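Local coordinates for 2-keto-3-deoxy-D-arabinonate dehydratase (Sulfolobus solfataricus, PDB 2Q18), which catalyses the dehydration of 2-dehydro-3-deoxy-D-arabinonate to 2,5-dioxopentanoate in a pentose oxidation pathway, using a magnesium or calcium ion, at residues T160-V165 against C188-V193. Numbering follows the deposited sequence.
Sequences TIMDDV and CAFGPV
Met162 reaches over from its own strand to lie between Cys188 and Phe190 on one face of an antiparallel pair, the two strand axes running at 168°. With CG anti to the backbone N (chi1 -178°), the chain is carried out so that SD meets Cys188 SG at 3.6 Å. A bend at chi3 then turns the terminal methyl toward the neighbouring residue, Met162 CE sitting 3.7 Å from Phe190 CB. The methyl and the Phe190 ring meet obliquely, and Thr160 CG2 also approaches the ring from a slant.

Backbone bonds fix this register. Asp163 N donates to Ala189 O at 2.7 Å, and Ala189 N returns a bond to Asp163 O. Next to this hydrogen-bonded pair, Met162 and Phe190 form a non-hydrogen-bonded pair, their CA atoms 4.3 Å apart.

Past Gly191 a cis peptide precedes Pro192 and the chain turns a corner, where a side chain takes over: Thr160 OG1 donates to Val193 O at 2.7 Å, tilted 31° from the carbonyl plane. A valine here would probably leave that carbonyl without its hydroxyl donor and the corner less firmly tied to the strand. On the reverse face, Ile161 CD1 touches Pro192 CD at 4.2 Å.

The carboxylate of Asp163 leads away from Ala189, and its OD1 accepts a bond from Glu143 N. Asp164, a magnesium ligand along with Glu143 and Glu145, forms salt bridges with Lys118 and Lys182. Strand 156-167 lies between strands 188-195 and 140-150 in the FAH-family fold, joined to the latter by backbone hydrogen bonds of Thr160 with Ala147, Met162 with Glu145 and Asp164 with Glu143; strand 271-276 packs against Ile161 and Asp163, and strand 114-119 against Asp164 and Cys188.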
loop_
_atom_site.group_PDB
_atom_site.type_symbol
_atom_site.label_atom_id
_atom_site.label_comp_id
_atom_site.label_asym_id
_atom_site.label_seq_id
_atom_site.Cartn_x
_atom_site.Cartn_y
_atom_site.Cartn_z
ATOM N N THR A 160 -19.464 17.999 -16.570
ATOM C CA THR A 160 -19.588 18.655 -15.277
ATOM C C THR A 160 -19.539 20.179 -15.465
ATOM O O THR A 160 -19.259 20.671 -16.566
ATOM C CB THR A 160 -18.496 18.148 -14.278
ATOM O OG1 THR A 160 -18.860 18.487 -12.935
ATOM C CG2 THR A 160 -17.111 18.719 -14.604
ATOM N N ILE A 161 -19.832 20.915 -14.400
ATOM C CA ILE A 161 -19.693 22.369 -14.399
ATOM C C ILE A 161 -18.311 22.691 -13.856
ATOM O O ILE A 161 -17.906 22.121 -12.850
ATOM C CB ILE A 161 -20.745 23.038 -13.477
ATOM C CG1 ILE A 161 -22.161 22.579 -13.841
ATOM C CG2 ILE A 161 -20.610 24.567 -13.514
ATOM C CD1 ILE A 161 -23.200 22.851 -12.753
ATOM N N MET A 162 -17.585 23.596 -14.503
ATOM C CA MET A 162 -16.319 24.064 -13.935
ATOM C C MET A 162 -16.273 25.581 -13.872
ATOM O O MET A 162 -16.748 26.262 -14.779
ATOM C CB MET A 162 -15.097 23.517 -14.706
ATOM C CG MET A 162 -13.717 23.947 -14.130
ATOM S SD MET A 162 -12.285 22.947 -14.688
ATOM C CE MET A 162 -12.494 21.515 -13.630
ATOM N N ASP A 163 -15.690 26.092 -12.793
ATOM C CA ASP A 163 -15.373 27.506 -12.679
ATOM C C ASP A 163 -13.873 27.664 -12.875
ATOM O O ASP A 163 -13.083 27.253 -12.024
ATOM C CB ASP A 163 -15.801 28.030 -11.301
ATOM C CG ASP A 163 -15.632 29.540 -11.150
ATOM O OD1 ASP A 163 -15.055 30.196 -12.045
ATOM O OD2 ASP A 163 -16.082 30.075 -10.109
ATOM N N ASP A 164 -13.487 28.255 -14.003
ATOM C CA ASP A 164 -12.095 28.606 -14.259
ATOM C C ASP A 164 -11.839 29.986 -13.653
ATOM O O ASP A 164 -11.981 31.008 -14.328
ATOM C CB ASP A 164 -11.804 28.575 -15.775
ATOM C CG ASP A 164 -10.382 29.022 -16.132
ATOM O OD1 ASP A 164 -9.575 29.332 -15.228
ATOM O OD2 ASP A 164 -10.068 29.074 -17.341
ATOM N N VAL A 165 -11.468 30.009 -12.378
ATOM C CA VAL A 165 -11.261 31.265 -11.653
ATOM C C VAL A 165 -9.998 31.950 -12.183
ATOM O O VAL A 165 -8.908 31.366 -12.172
ATOM C CB VAL A 165 -11.182 31.047 -10.116
ATOM C CG1 VAL A 165 -11.202 32.379 -9.380
ATOM C CG2 VAL A 165 -12.331 30.159 -9.627
ATOM N N CYS A 188 -9.816 26.807 -9.093
ATOM C CA CYS A 188 -10.651 25.945 -9.906
ATOM C C CYS A 188 -11.703 25.227 -9.061
ATOM O O CYS A 188 -11.383 24.695 -7.999
ATOM C CB CYS A 188 -9.735 24.913 -10.585
ATOM S SG CYS A 188 -10.559 23.845 -11.698
ATOM N N ALA A 189 -12.950 25.202 -9.540
ATOM C CA ALA A 189 -14.027 24.474 -8.867
ATOM C C ALA A 189 -14.858 23.686 -9.859
ATOM O O ALA A 189 -15.071 24.137 -10.981
ATOM C CB ALA A 189 -14.924 25.430 -8.093
ATOM N N PHE A 190 -15.343 22.515 -9.450
ATOM C CA PHE A 190 -16.192 21.715 -10.334
ATOM C C PHE A 190 -17.164 20.799 -9.604
ATOM O O PHE A 190 -16.950 20.433 -8.452
ATOM C CB PHE A 190 -15.357 20.930 -11.371
ATOM C CG PHE A 190 -14.584 19.771 -10.795
ATOM C CD1 PHE A 190 -15.099 18.478 -10.855
ATOM C CD2 PHE A 190 -13.336 19.972 -10.216
ATOM C CE1 PHE A 190 -14.381 17.396 -10.327
ATOM C CE2 PHE A 190 -12.615 18.898 -9.684
ATOM C CZ PHE A 190 -13.142 17.612 -9.741
ATOM N N GLY A 191 -18.226 20.425 -10.309
ATOM C CA GLY A 191 -19.286 19.602 -9.754
ATOM C C GLY A 191 -20.644 20.244 -9.986
ATOM O O GLY A 191 -20.817 20.989 -10.955
ATOM N N PRO A 192 -21.622 19.969 -9.099
ATOM C CA PRO A 192 -21.509 19.096 -7.922
ATOM C C PRO A 192 -21.493 17.612 -8.288
ATOM O O PRO A 192 -21.206 16.767 -7.435
ATOM C CB PRO A 192 -22.762 19.432 -7.099
ATOM C CG PRO A 192 -23.731 20.006 -8.068
ATOM C CD PRO A 192 -22.965 20.568 -9.231
ATOM N N VAL A 193 -21.804 17.315 -9.546
ATOM C CA VAL A 193 -21.830 15.953 -10.060
ATOM C C VAL A 193 -21.054 15.847 -11.368
ATOM O O VAL A 193 -20.789 16.854 -12.035
ATOM C CB VAL A 193 -23.282 15.447 -10.317
ATOM C CG1 VAL A 193 -24.057 15.284 -9.008
ATOM C CG2 VAL A 193 -24.031 16.377 -11.290
#